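Long-range contacts in hyperpolarization-activated (Ih) channel (Strongylocentrotus purpuratus, PDB 2PTM), which probably forms part of a voltage-gated, hyperpolarization-activated cation channel, its C-terminal region here binding cyclic AMP: residues 4-9 against 45-50; 94-99 against 162-167; 100-105 against 156-161; 111-116 against 151-156. All coordinates share one frame; numbering follows the deposited sequence.

Interaction 1. Residues 4-9 against 45-50; sequences DSSSRQ and KMFDER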
# COMPACT_ATOMS: atom_id res chain seq x y z
N ASP A 4 6.14 -28.52 10.68
CA ASP A 4 6.18 -28.14 12.09
C ASP A 4 6.05 -26.63 12.27
O ASP A 4 5.34 -26.17 13.16
CB ASP A 4 7.46 -28.65 12.73
N SER A 5 6.76 -25.87 11.44
CA SER A 5 6.65 -24.41 11.47
C SER A 5 5.28 -23.95 10.97
O SER A 5 4.72 -22.95 11.45
CB SER A 5 7.76 -23.78 10.64
N SER A 6 4.73 -24.69 10.01
CA SER A 6 3.41 -24.39 9.48
C SER A 6 2.33 -24.74 10.51
O SER A 6 1.29 -24.08 10.60
CB SER A 6 3.17 -25.16 8.18
OG SER A 6 3.17 -26.56 8.40
N SER A 7 2.59 -25.78 11.30
CA SER A 7 1.67 -26.21 12.34
C SER A 7 1.61 -25.22 13.50
O SER A 7 0.54 -24.93 14.03
CB SER A 7 2.07 -27.59 12.87
OG SER A 7 2.04 -28.55 11.83
N ARG A 8 2.78 -24.70 13.89
CA ARG A 8 2.86 -23.71 14.96
C ARG A 8 2.14 -22.43 14.56
O ARG A 8 1.46 -21.81 15.37
CB ARG A 8 4.33 -23.42 15.30
N GLN A 9 2.29 -22.05 13.30
CA GLN A 9 1.65 -20.86 12.77
C GLN A 9 0.14 -20.96 12.96
O GLN A 9 -0.52 -19.99 13.32
CB GLN A 9 1.98 -20.71 11.28
CG GLN A 9 1.58 -19.37 10.67
CD GLN A 9 2.67 -18.32 10.82
OE1 GLN A 9 3.77 -18.61 11.27
NE2 GLN A 9 2.35 -17.09 10.42
N LYS A 45 -2.40 -26.19 9.26
CA LYS A 45 -1.12 -25.67 8.82
C LYS A 45 -1.29 -24.38 8.04
O LYS A 45 -2.10 -24.30 7.12
CB LYS A 45 -0.39 -26.71 7.96
CG LYS A 45 0.09 -27.92 8.73
CD LYS A 45 0.67 -28.99 7.81
CE LYS A 45 1.35 -30.10 8.59
NZ LYS A 45 1.99 -31.10 7.70
N MET A 46 -0.54 -23.36 8.42
CA MET A 46 -0.55 -22.10 7.70
C MET A 46 0.84 -21.74 7.19
O MET A 46 1.69 -21.28 7.95
CB MET A 46 -1.10 -20.97 8.56
CG MET A 46 -2.58 -21.11 8.88
SD MET A 46 -3.15 -19.78 9.94
CE MET A 46 -3.75 -18.60 8.73
N PHE A 47 1.05 -21.98 5.90
CA PHE A 47 2.22 -21.48 5.22
C PHE A 47 1.88 -20.05 4.83
O PHE A 47 0.99 -19.45 5.44
CB PHE A 47 2.51 -22.34 4.00
CG PHE A 47 2.40 -23.82 4.26
CD1 PHE A 47 1.17 -24.46 4.19
CD2 PHE A 47 3.51 -24.57 4.59
CE1 PHE A 47 1.06 -25.82 4.43
CE2 PHE A 47 3.41 -25.93 4.83
CZ PHE A 47 2.18 -26.55 4.76
N ASP A 48 2.56 -19.49 3.84
CA ASP A 48 2.23 -18.13 3.40
C ASP A 48 2.02 -18.06 1.89
O ASP A 48 0.97 -17.61 1.42
CB ASP A 48 3.31 -17.14 3.84
CG ASP A 48 2.87 -15.70 3.72
OD1 ASP A 48 1.84 -15.43 3.05
OD2 ASP A 48 3.54 -14.81 4.29
N GLU A 49 3.02 -18.52 1.15
CA GLU A 49 3.03 -18.47 -0.31
C GLU A 49 3.26 -17.06 -0.85
O GLU A 49 4.05 -16.87 -1.78
CB GLU A 49 1.75 -19.07 -0.91
CG GLU A 49 1.81 -19.24 -2.42
CD GLU A 49 0.53 -19.80 -3.00
OE1 GLU A 49 -0.55 -19.51 -2.44
OE2 GLU A 49 0.59 -20.52 -4.02
N ARG A 50 2.57 -16.08 -0.27
CA ARG A 50 2.75 -14.68 -0.67
C ARG A 50 4.19 -14.22 -0.43
O ARG A 50 4.75 -13.49 -1.24
CB ARG A 50 1.77 -13.78 0.07
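Ser6, in the first turn of helix 5-23, meets the extended loop residues Lys45-Phe47, a helix-to-loop contact in the C-linker, the helical region that precedes the cyclic nucleotide-binding domain in HCN channels. Its carbonyl O accepts a nearly straight bond from Met46 N at 2.9 Å, the donor lying well above the carbonyl plane, while Lys45 CA brings a CH to the same oxygen. Next to this bond, Ser6 CB sits over one face of the Phe47 ring, displaced toward the rim and closest to Phe47 CE2 at 3.4 Å, a CH-pi contact. The methylenes of Lys45 run extended past the helix start, Lys45 CG lying 3.4 Å from Ser6 OG and Lys45 CE 3.7 Å from Ser7 OG; the aliphatic part of the lysine thus packs alongside both hydroxyls. One turn on, Gln9 crosses the Met46 side chain at about a right angle.

Further out, Met46 also packs on Tyr10 and Lys13 of the same helix. A second subunit holds both segments: its Glu19 accepts bonds from the backbone N atoms of Ser5 and Ser6 at the helix start, its Tyr23 packs on Phe47, and its Tyr20 bonds to Glu49, the N-cap of helix 50-55. The contact thus lies at a subunit interface of the C-linker. A trans first torsion (chi1 -169°) swings Gln9 CG to 3.3 Å from Met46 O.

Interaction 2. Residues 94-99 against 162-167; sequences LEFEVF and YCTLFS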
# COMPACT_ATOMS: atom_id res chain seq x y z
N LEU A 94 -5.05 -14.96 -10.16
CA LEU A 94 -6.16 -15.53 -9.40
C LEU A 94 -5.94 -15.44 -7.89
O LEU A 94 -4.81 -15.55 -7.42
CB LEU A 94 -6.40 -16.98 -9.81
CG LEU A 94 -6.89 -17.25 -11.24
CD1 LEU A 94 -6.99 -18.75 -11.48
CD2 LEU A 94 -8.23 -16.57 -11.47
N GLU A 95 -7.01 -15.23 -7.13
CA GLU A 95 -6.94 -15.25 -5.66
C GLU A 95 -7.75 -16.40 -5.11
O GLU A 95 -8.92 -16.56 -5.44
CB GLU A 95 -7.46 -13.93 -5.08
CG GLU A 95 -6.52 -12.76 -5.30
CD GLU A 95 -5.26 -12.85 -4.46
OE1 GLU A 95 -5.32 -13.47 -3.38
OE2 GLU A 95 -4.22 -12.31 -4.88
N PHE A 96 -7.14 -17.22 -4.26
CA PHE A 96 -7.85 -18.36 -3.67
C PHE A 96 -8.88 -17.89 -2.64
O PHE A 96 -8.58 -17.04 -1.80
CB PHE A 96 -6.84 -19.29 -3.00
CG PHE A 96 -7.44 -20.53 -2.43
CD1 PHE A 96 -8.06 -21.46 -3.25
CD2 PHE A 96 -7.37 -20.80 -1.07
CE1 PHE A 96 -8.60 -22.62 -2.73
CE2 PHE A 96 -7.90 -21.97 -0.54
CZ PHE A 96 -8.53 -22.87 -1.37
N GLU A 97 -10.09 -18.42 -2.72
CA GLU A 97 -11.13 -18.07 -1.76
C GLU A 97 -11.86 -19.34 -1.39
O GLU A 97 -11.99 -20.24 -2.21
CB GLU A 97 -12.13 -17.06 -2.36
CG GLU A 97 -11.53 -15.67 -2.63
CD GLU A 97 -12.57 -14.63 -3.01
OE1 GLU A 97 -13.69 -14.66 -2.44
OE2 GLU A 97 -12.28 -13.78 -3.88
N VAL A 98 -12.33 -19.42 -0.15
CA VAL A 98 -13.13 -20.56 0.28
C VAL A 98 -14.43 -20.01 0.84
O VAL A 98 -14.41 -19.01 1.57
CB VAL A 98 -12.41 -21.39 1.38
CG1 VAL A 98 -13.40 -22.31 2.08
CG2 VAL A 98 -11.26 -22.20 0.79
N PHE A 99 -15.54 -20.65 0.48
CA PHE A 99 -16.85 -20.33 1.03
C PHE A 99 -17.51 -21.60 1.60
O PHE A 99 -17.12 -22.73 1.27
CB PHE A 99 -17.77 -19.68 -0.02
CG PHE A 99 -17.39 -18.26 -0.38
CD1 PHE A 99 -18.01 -17.18 0.24
CD2 PHE A 99 -16.44 -18.01 -1.36
CE1 PHE A 99 -17.68 -15.87 -0.08
CE2 PHE A 99 -16.09 -16.70 -1.70
CZ PHE A 99 -16.72 -15.62 -1.05
N TYR A 162 -19.20 -26.83 0.66
CA TYR A 162 -17.98 -26.04 0.77
C TYR A 162 -17.50 -25.79 -0.66
O TYR A 162 -17.55 -26.70 -1.49
CB TYR A 162 -16.91 -26.78 1.57
CG TYR A 162 -16.96 -26.48 3.04
CD1 TYR A 162 -17.85 -27.14 3.87
CD2 TYR A 162 -16.13 -25.51 3.60
CE1 TYR A 162 -17.92 -26.85 5.23
CE2 TYR A 162 -16.19 -25.21 4.94
CZ TYR A 162 -17.08 -25.88 5.75
OH TYR A 162 -17.14 -25.59 7.09
N CYS A 163 -17.04 -24.58 -0.94
CA CYS A 163 -16.56 -24.25 -2.29
C CYS A 163 -15.18 -23.65 -2.22
O CYS A 163 -14.91 -22.78 -1.40
CB CYS A 163 -17.50 -23.26 -2.99
SG CYS A 163 -19.11 -23.99 -3.40
N THR A 164 -14.30 -24.14 -3.08
CA THR A 164 -13.00 -23.52 -3.24
C THR A 164 -13.02 -22.84 -4.60
O THR A 164 -13.25 -23.49 -5.63
CB THR A 164 -11.88 -24.56 -3.13
OG1 THR A 164 -12.11 -25.60 -4.08
CG2 THR A 164 -11.88 -25.17 -1.75
N LEU A 165 -12.80 -21.54 -4.59
CA LEU A 165 -12.92 -20.70 -5.78
C LEU A 165 -11.61 -19.97 -6.02
O LEU A 165 -10.79 -19.81 -5.09
CB LEU A 165 -14.03 -19.66 -5.58
CG LEU A 165 -15.38 -20.18 -5.09
CD1 LEU A 165 -16.35 -19.02 -4.85
CD2 LEU A 165 -15.94 -21.15 -6.12
N PHE A 166 -11.40 -19.51 -7.25
CA PHE A 166 -10.32 -18.59 -7.54
C PHE A 166 -10.93 -17.37 -8.19
O PHE A 166 -11.61 -17.49 -9.21
CB PHE A 166 -9.31 -19.24 -8.48
CG PHE A 166 -8.46 -20.28 -7.82
CD1 PHE A 166 -7.26 -19.93 -7.22
CD2 PHE A 166 -8.88 -21.60 -7.76
CE1 PHE A 166 -6.47 -20.89 -6.60
CE2 PHE A 166 -8.10 -22.56 -7.13
CZ PHE A 166 -6.90 -22.21 -6.54
N SER A 167 -10.73 -16.20 -7.58
CA SER A 167 -11.36 -15.00 -8.11
C SER A 167 -10.39 -14.19 -8.96
O SER A 167 -9.17 -14.28 -8.79
CB SER A 167 -11.91 -14.13 -6.97
OG SER A 167 -10.87 -13.73 -6.09
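Glu97 CG lies anti to the carbonyl carbon (chi1 -67°) and the chain continues extended, which carries the carboxylate diagonally across to Ser167 on the neighbouring strand, whose OG is tucked between its own backbone N and carbonyl carbon. Ser167 OG donates to Glu97 OE2 over 2.6 Å, meeting the anti side of that oxygen somewhat out of the carboxylate plane. These groups lie on two antiparallel strands, 95-99 and 163-169, within the beta roll of the cyclic nucleotide-binding domain. Three hydrogen-bonded pairs, Glu95-Ser167, Glu97-Leu165 and Phe99-Cys163, each make two backbone bonds; the straightest runs from Leu165 N to Glu97 O (2.8 Å, 176°).

On the face shared with Glu97, Leu165 CD1 comes to 3.6 Å from Phe99 CD2, the two side chains crossing at about a right angle. The other face is built on Phe96 and Phe166: Phe96 CD1 stands over one face of the Phe166 ring, off its centre and 3.6 Å from Phe166 CZ, with the ring planes inclined at 52°. Leu94 CD1 extends this cluster to Phe166 CB at 3.8 Å, and Leu72 of helix 70-75 packs on both residues. At the far end Thr164 CG2 and Val98 CG2 lie side by side, 4.0 Å apart, and helix 28-42 packs against Val98.

Glu97 OE2 also forms a salt bridge with Arg114 NE. Gripped by a serine hydroxyl and an arginine, this oxygen is probably stabilised as part of a carboxylate, and the acid ties the edge strand across strand 163-169 to strand 114-118.

Interaction 3. Residues 100-105 against 156-161; sequences QPADYV and SVKCET. With CMP (adenosine-3',5'-cyclic-monophosphate), chain C.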
# COMPACT_ATOMS: atom_id res chain seq x y z
N GLN A 100 -18.52 -21.40 2.45
CA GLN A 100 -19.17 -22.47 3.19
C GLN A 100 -20.61 -22.67 2.73
O GLN A 100 -21.19 -21.78 2.11
CB GLN A 100 -19.14 -22.14 4.69
CG GLN A 100 -17.75 -22.32 5.30
CD GLN A 100 -17.61 -21.71 6.67
OE1 GLN A 100 -17.67 -20.49 6.81
NE2 GLN A 100 -17.39 -22.55 7.69
N PRO A 101 -21.19 -23.84 3.03
CA PRO A 101 -22.57 -24.14 2.64
C PRO A 101 -23.53 -23.01 3.04
O PRO A 101 -23.43 -22.49 4.16
CB PRO A 101 -22.89 -25.40 3.44
CG PRO A 101 -21.59 -26.08 3.57
CD PRO A 101 -20.55 -25.00 3.69
N ALA A 102 -24.41 -22.64 2.11
CA ALA A 102 -25.40 -21.58 2.28
C ALA A 102 -24.86 -20.14 2.20
O ALA A 102 -25.63 -19.18 2.26
CB ALA A 102 -26.24 -21.80 3.57
N ASP A 103 -23.54 -19.97 2.06
CA ASP A 103 -22.98 -18.63 1.84
C ASP A 103 -23.45 -18.05 0.51
O ASP A 103 -23.43 -18.74 -0.52
CB ASP A 103 -21.45 -18.67 1.80
CG ASP A 103 -20.81 -18.71 3.17
OD1 ASP A 103 -21.54 -18.61 4.18
OD2 ASP A 103 -19.57 -18.84 3.22
N TYR A 104 -23.85 -16.79 0.52
CA TYR A 104 -24.08 -16.07 -0.73
C TYR A 104 -22.78 -15.43 -1.21
O TYR A 104 -22.31 -14.45 -0.64
CB TYR A 104 -25.17 -15.00 -0.57
CG TYR A 104 -26.56 -15.57 -0.55
CD1 TYR A 104 -27.29 -15.73 -1.72
CD2 TYR A 104 -27.15 -15.96 0.65
CE1 TYR A 104 -28.57 -16.26 -1.70
CE2 TYR A 104 -28.41 -16.48 0.68
CZ TYR A 104 -29.12 -16.63 -0.49
OH TYR A 104 -30.38 -17.17 -0.42
N VAL A 105 -22.18 -15.99 -2.25
CA VAL A 105 -20.98 -15.42 -2.84
C VAL A 105 -21.33 -14.13 -3.56
O VAL A 105 -20.57 -13.16 -3.54
CB VAL A 105 -20.34 -16.38 -3.85
CG1 VAL A 105 -19.00 -15.82 -4.36
CG2 VAL A 105 -20.17 -17.76 -3.21
N SER A 156 -28.31 -14.13 -7.94
CA SER A 156 -27.51 -14.43 -6.76
C SER A 156 -26.82 -15.78 -6.95
O SER A 156 -27.26 -16.61 -7.75
CB SER A 156 -28.37 -14.45 -5.50
OG SER A 156 -29.05 -13.22 -5.33
N VAL A 157 -25.72 -16.00 -6.23
CA VAL A 157 -25.03 -17.28 -6.29
C VAL A 157 -24.82 -17.76 -4.87
O VAL A 157 -24.19 -17.07 -4.07
CB VAL A 157 -23.67 -17.14 -7.00
CG1 VAL A 157 -22.96 -18.50 -7.08
CG2 VAL A 157 -23.87 -16.53 -8.41
N LYS A 158 -25.36 -18.94 -4.57
CA LYS A 158 -25.35 -19.46 -3.20
C LYS A 158 -24.67 -20.82 -3.18
O LYS A 158 -25.00 -21.69 -3.97
CB LYS A 158 -26.79 -19.61 -2.69
CG LYS A 158 -26.93 -20.02 -1.22
CD LYS A 158 -28.42 -20.07 -0.85
CE LYS A 158 -28.62 -20.28 0.66
NZ LYS A 158 -30.06 -20.52 0.99
N CYS A 159 -23.74 -21.00 -2.25
CA CYS A 159 -23.03 -22.27 -2.13
C CYS A 159 -23.91 -23.39 -1.57
O CYS A 159 -24.59 -23.21 -0.55
CB CYS A 159 -21.83 -22.12 -1.21
SG CYS A 159 -20.60 -20.99 -1.84
N GLU A 160 -23.89 -24.55 -2.22
CA GLU A 160 -24.57 -25.73 -1.70
C GLU A 160 -23.61 -26.49 -0.79
O GLU A 160 -24.02 -27.03 0.23
CB GLU A 160 -25.07 -26.64 -2.83
CG GLU A 160 -26.27 -26.11 -3.59
CD GLU A 160 -27.58 -26.41 -2.89
OE1 GLU A 160 -28.52 -26.89 -3.56
OE2 GLU A 160 -27.68 -26.18 -1.66
N THR A 161 -22.33 -26.52 -1.15
CA THR A 161 -21.32 -27.31 -0.44
C THR A 161 -20.25 -26.33 0.01
O THR A 161 -20.37 -25.14 -0.22
CB THR A 161 -20.67 -28.32 -1.38
OG1 THR A 161 -19.98 -27.63 -2.43
CG2 THR A 161 -21.71 -29.26 -2.01
P CMP C . -23.08 -11.75 -12.56
O1P CMP C . -24.38 -11.03 -13.03
O2P CMP C . -21.85 -10.97 -12.54
O5' CMP C . -23.56 -12.41 -11.17
C5' CMP C . -24.29 -13.60 -11.04
C4' CMP C . -23.78 -14.72 -11.94
O4' CMP C . -24.67 -15.81 -12.15
C3' CMP C . -23.69 -14.15 -13.34
O3' CMP C . -22.94 -13.00 -13.58
C2' CMP C . -23.41 -15.34 -14.26
O2' CMP C . -22.08 -15.78 -14.06
C1' CMP C . -24.29 -16.37 -13.46
N9 CMP C . -25.50 -16.69 -14.16
C8 CMP C . -26.67 -15.90 -14.34
N7 CMP C . -27.63 -16.55 -15.02
C5 CMP C . -27.08 -17.81 -15.32
C6 CMP C . -27.54 -18.96 -16.02
N6 CMP C . -28.81 -18.99 -16.56
N1 CMP C . -26.71 -20.03 -16.15
C2 CMP C . -25.48 -19.98 -15.59
N3 CMP C . -24.91 -18.98 -14.89
C4 CMP C . -25.74 -17.91 -14.77
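Cys159 and the type II turn Gln100-Asp103 form the tight end of this antiparallel pairing in the beta roll of the cyclic nucleotide-binding domain. Cys159 O accepts from Ala102 N at 2.7 Å, and Cys159 N returns a nearly straight bond to Asp103 O. Cys159 SG packs on Val105 CG2 at 3.5 Å, with Phe99 packing on both residues. Asp103 OD2 receives Gln100 N from above the carboxylate plane, bracing the turn, while OD1 forms a salt bridge to Lys33 of helix 28-42.

The side nearer solvent is made by Tyr104 and Lys158, both partly exposed and facing each other as a non-hydrogen-bonded pair. The Lys158 chain leaves its backbone trans (chi1 -174°) and stays extended, which lays its methylenes obliquely over the Tyr104 ring, Lys158 CG standing 4.1 Å from the ring centre. Lys158 CD approaches Tyr104 CZ at 3.5 Å. Toward the corner at Val105 the backbone pairing slackens: Val105 N reaches Val157 O at 2.9 Å in a weak, bent bond. Beyond it Val157 belongs to the cyclic AMP pocket, where Val157 CG2 lies 3.9 Å from O4' of the ribose.

Interaction 4. Residues 111-116 against 151-156; sequences FGDRMF and ERRVAS. With CMP (adenosine-3',5'-cyclic-monophosphate), chain C.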
# COMPACT_ATOMS: atom_id res chain seq x y z
N PHE A 111 -23.29 -4.18 -7.06
CA PHE A 111 -22.14 -4.02 -7.94
C PHE A 111 -21.17 -5.17 -7.72
O PHE A 111 -21.09 -5.72 -6.61
CB PHE A 111 -21.40 -2.71 -7.66
CG PHE A 111 -22.17 -1.48 -8.04
CD1 PHE A 111 -23.16 -1.54 -9.01
CD2 PHE A 111 -21.88 -0.25 -7.45
CE1 PHE A 111 -23.87 -0.40 -9.36
CE2 PHE A 111 -22.58 0.89 -7.81
CZ PHE A 111 -23.58 0.81 -8.76
N GLY A 112 -20.42 -5.54 -8.75
CA GLY A 112 -19.46 -6.63 -8.64
C GLY A 112 -18.03 -6.15 -8.74
O GLY A 112 -17.72 -5.25 -9.52
N ASP A 113 -17.15 -6.74 -7.95
CA ASP A 113 -15.74 -6.34 -7.95
C ASP A 113 -14.82 -7.43 -8.49
O ASP A 113 -13.62 -7.21 -8.64
CB ASP A 113 -15.29 -5.86 -6.56
CG ASP A 113 -15.36 -6.96 -5.50
OD1 ASP A 113 -15.90 -8.05 -5.77
OD2 ASP A 113 -14.88 -6.72 -4.37
N ARG A 114 -15.37 -8.61 -8.77
CA ARG A 114 -14.56 -9.72 -9.23
C ARG A 114 -15.44 -10.85 -9.78
O ARG A 114 -16.65 -10.87 -9.54
CB ARG A 114 -13.67 -10.25 -8.09
CG ARG A 114 -14.42 -10.88 -6.90
CD ARG A 114 -13.55 -10.88 -5.64
NE ARG A 114 -14.04 -11.75 -4.57
CZ ARG A 114 -15.00 -11.41 -3.72
NH1 ARG A 114 -15.59 -10.23 -3.81
NH2 ARG A 114 -15.38 -12.27 -2.77
N MET A 115 -14.84 -11.78 -10.51
CA MET A 115 -15.53 -12.99 -10.95
C MET A 115 -14.84 -14.19 -10.33
O MET A 115 -13.78 -14.05 -9.71
CB MET A 115 -15.52 -13.12 -12.48
CG MET A 115 -14.13 -13.40 -13.05
SD MET A 115 -14.26 -13.95 -14.75
CE MET A 115 -15.13 -15.49 -14.54
N PHE A 116 -15.44 -15.37 -10.50
CA PHE A 116 -15.00 -16.58 -9.78
C PHE A 116 -14.91 -17.80 -10.68
O PHE A 116 -15.80 -18.04 -11.50
CB PHE A 116 -15.99 -16.91 -8.66
CG PHE A 116 -16.20 -15.79 -7.68
CD1 PHE A 116 -15.48 -15.75 -6.50
CD2 PHE A 116 -17.13 -14.79 -7.94
CE1 PHE A 116 -15.67 -14.72 -5.59
CE2 PHE A 116 -17.33 -13.76 -7.04
CZ PHE A 116 -16.60 -13.72 -5.86
N GLU A 151 -22.53 -3.13 -15.15
CA GLU A 151 -23.82 -2.84 -14.53
C GLU A 151 -23.90 -3.53 -13.17
O GLU A 151 -23.02 -3.36 -12.33
CB GLU A 151 -24.97 -3.32 -15.42
CG GLU A 151 -25.06 -2.60 -16.76
CD GLU A 151 -25.56 -1.18 -16.62
OE1 GLU A 151 -25.94 -0.79 -15.50
OE2 GLU A 151 -25.57 -0.45 -17.64
N ARG A 152 -24.96 -4.30 -12.95
CA ARG A 152 -25.15 -4.98 -11.66
C ARG A 152 -25.23 -6.49 -11.82
O ARG A 152 -25.47 -6.98 -12.91
CB ARG A 152 -26.40 -4.46 -10.97
CG ARG A 152 -26.39 -2.95 -10.73
CD ARG A 152 -27.71 -2.46 -10.19
NE ARG A 152 -27.68 -1.03 -9.91
CZ ARG A 152 -27.44 -0.52 -8.71
NH1 ARG A 152 -27.21 -1.33 -7.68
NH2 ARG A 152 -27.43 0.80 -8.52
N ARG A 153 -25.04 -7.21 -10.72
CA ARG A 153 -25.21 -8.66 -10.69
C ARG A 153 -26.62 -9.04 -11.14
O ARG A 153 -27.59 -8.45 -10.68
CB ARG A 153 -24.98 -9.19 -9.27
CG ARG A 153 -23.60 -8.87 -8.67
CD ARG A 153 -22.47 -9.53 -9.43
NE ARG A 153 -21.24 -9.60 -8.64
CZ ARG A 153 -20.08 -10.05 -9.09
NH1 ARG A 153 -19.97 -10.47 -10.34
NH2 ARG A 153 -19.02 -10.09 -8.28
N VAL A 154 -26.75 -10.03 -12.02
CA VAL A 154 -28.06 -10.37 -12.58
C VAL A 154 -28.75 -11.53 -11.88
O VAL A 154 -29.90 -11.85 -12.18
CB VAL A 154 -28.01 -10.63 -14.11
CG1 VAL A 154 -27.32 -9.47 -14.81
CG2 VAL A 154 -27.31 -11.96 -14.42
N ALA A 155 -28.06 -12.14 -10.92
CA ALA A 155 -28.58 -13.29 -10.21
C ALA A 155 -27.81 -13.38 -8.91
O ALA A 155 -26.76 -12.76 -8.79
CB ALA A 155 -28.37 -14.56 -11.03
N SER A 156 -28.31 -14.13 -7.94
CA SER A 156 -27.51 -14.43 -6.76
C SER A 156 -26.82 -15.78 -6.95
O SER A 156 -27.26 -16.61 -7.75
CB SER A 156 -28.37 -14.45 -5.50
OG SER A 156 -29.05 -13.22 -5.33
P CMP C . -23.08 -11.75 -12.56
O1P CMP C . -24.38 -11.03 -13.03
O2P CMP C . -21.85 -10.97 -12.54
O5' CMP C . -23.56 -12.41 -11.17
C5' CMP C . -24.29 -13.60 -11.04
C4' CMP C . -23.78 -14.72 -11.94
O4' CMP C . -24.67 -15.81 -12.15
C3' CMP C . -23.69 -14.15 -13.34
O3' CMP C . -22.94 -13.00 -13.58
C2' CMP C . -23.41 -15.34 -14.26
O2' CMP C . -22.08 -15.78 -14.06
C1' CMP C . -24.29 -16.37 -13.46
N9 CMP C . -25.50 -16.69 -14.16
C8 CMP C . -26.67 -15.90 -14.34
N7 CMP C . -27.63 -16.55 -15.02
C5 CMP C . -27.08 -17.81 -15.32
C6 CMP C . -27.54 -18.96 -16.02
N6 CMP C . -28.81 -18.99 -16.56
N1 CMP C . -26.71 -20.03 -16.15
C2 CMP C . -25.48 -19.98 -15.59
N3 CMP C . -24.91 -18.98 -14.89
C4 CMP C . -25.74 -17.91 -14.77
O HOH W 1 -21.24 -8.61 -6.05
O HOH W 2 -20.68 -3.50 -11.05
O HOH W 3 -18.46 -9.09 -5.72
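Glu151 offers its carbonyl O to a water that also accepts from Gly112 N, and the same oxygen lies near Phe111 CD1. Arg152 follows, running extended from CG to NE until its guanidinium meets the Phe111 ring: Phe111 CE1 stands over the centre of the guanidinium face, 3.6 Å from Arg152 CZ, with the two planes 36° apart. Its NH1 bonds to Gly109 O and to Glu179 O of a neighbouring subunit.

Arg153 then turns inward. Folded back about its CB-CG bond (chi2 -64°), it brings its guanidinium across Gly112, and Gly112 CA covers one face 3.5 Å from Arg153 NE and CZ. Arg153 NH2 donates to Arg114 O over 2.8 Å, nearly straight and in the planes of both groups. One water joins Arg153 NE to Phe111 O, and another links Arg153 NH2 to Asp113 OD1, which also forms a salt bridge with Arg114. Arg153 NH1 turns to the ligand, reaching O2P of cyclic AMP at 2.9 Å, with a weak second bond to the carbonyl that NH2 holds. Val154 N binds O1P at 2.8 Å, and Ala155 O touches the ligand's C5'.

This is the phosphate-binding arginine of the cyclic nucleotide-binding domain. Its NE and NH2 are engaged by water and by a backbone carbonyl of strand 114-118, which fixes the guanidinium's rotation; NH1 is thereby aimed at the cyclic phosphate, whose negative charge it probably offsets.

From the N terminus, interaction 1 closes first, bringing the loop after helix 28-42 back to the start of helix 5-23 within the C-linker. Interactions 2, 3 and 4 come later and nest one inside the next: 94-99 with 162-167 closes the widest loop, 100-105 with 156-161 lies inside it, and 111-116 with 151-156 is innermost. Interaction 2 joins two neighbouring strands of one sheet and interaction 3 two of the other; Phe99 packing on Cys159 and Val105 bridges them. Interaction 4 adds strand 114-118 of the first sheet, and Phe116 meets Leu165 and Val105. Interactions 3 and 4 share Ser156 and both reach cyclic AMP.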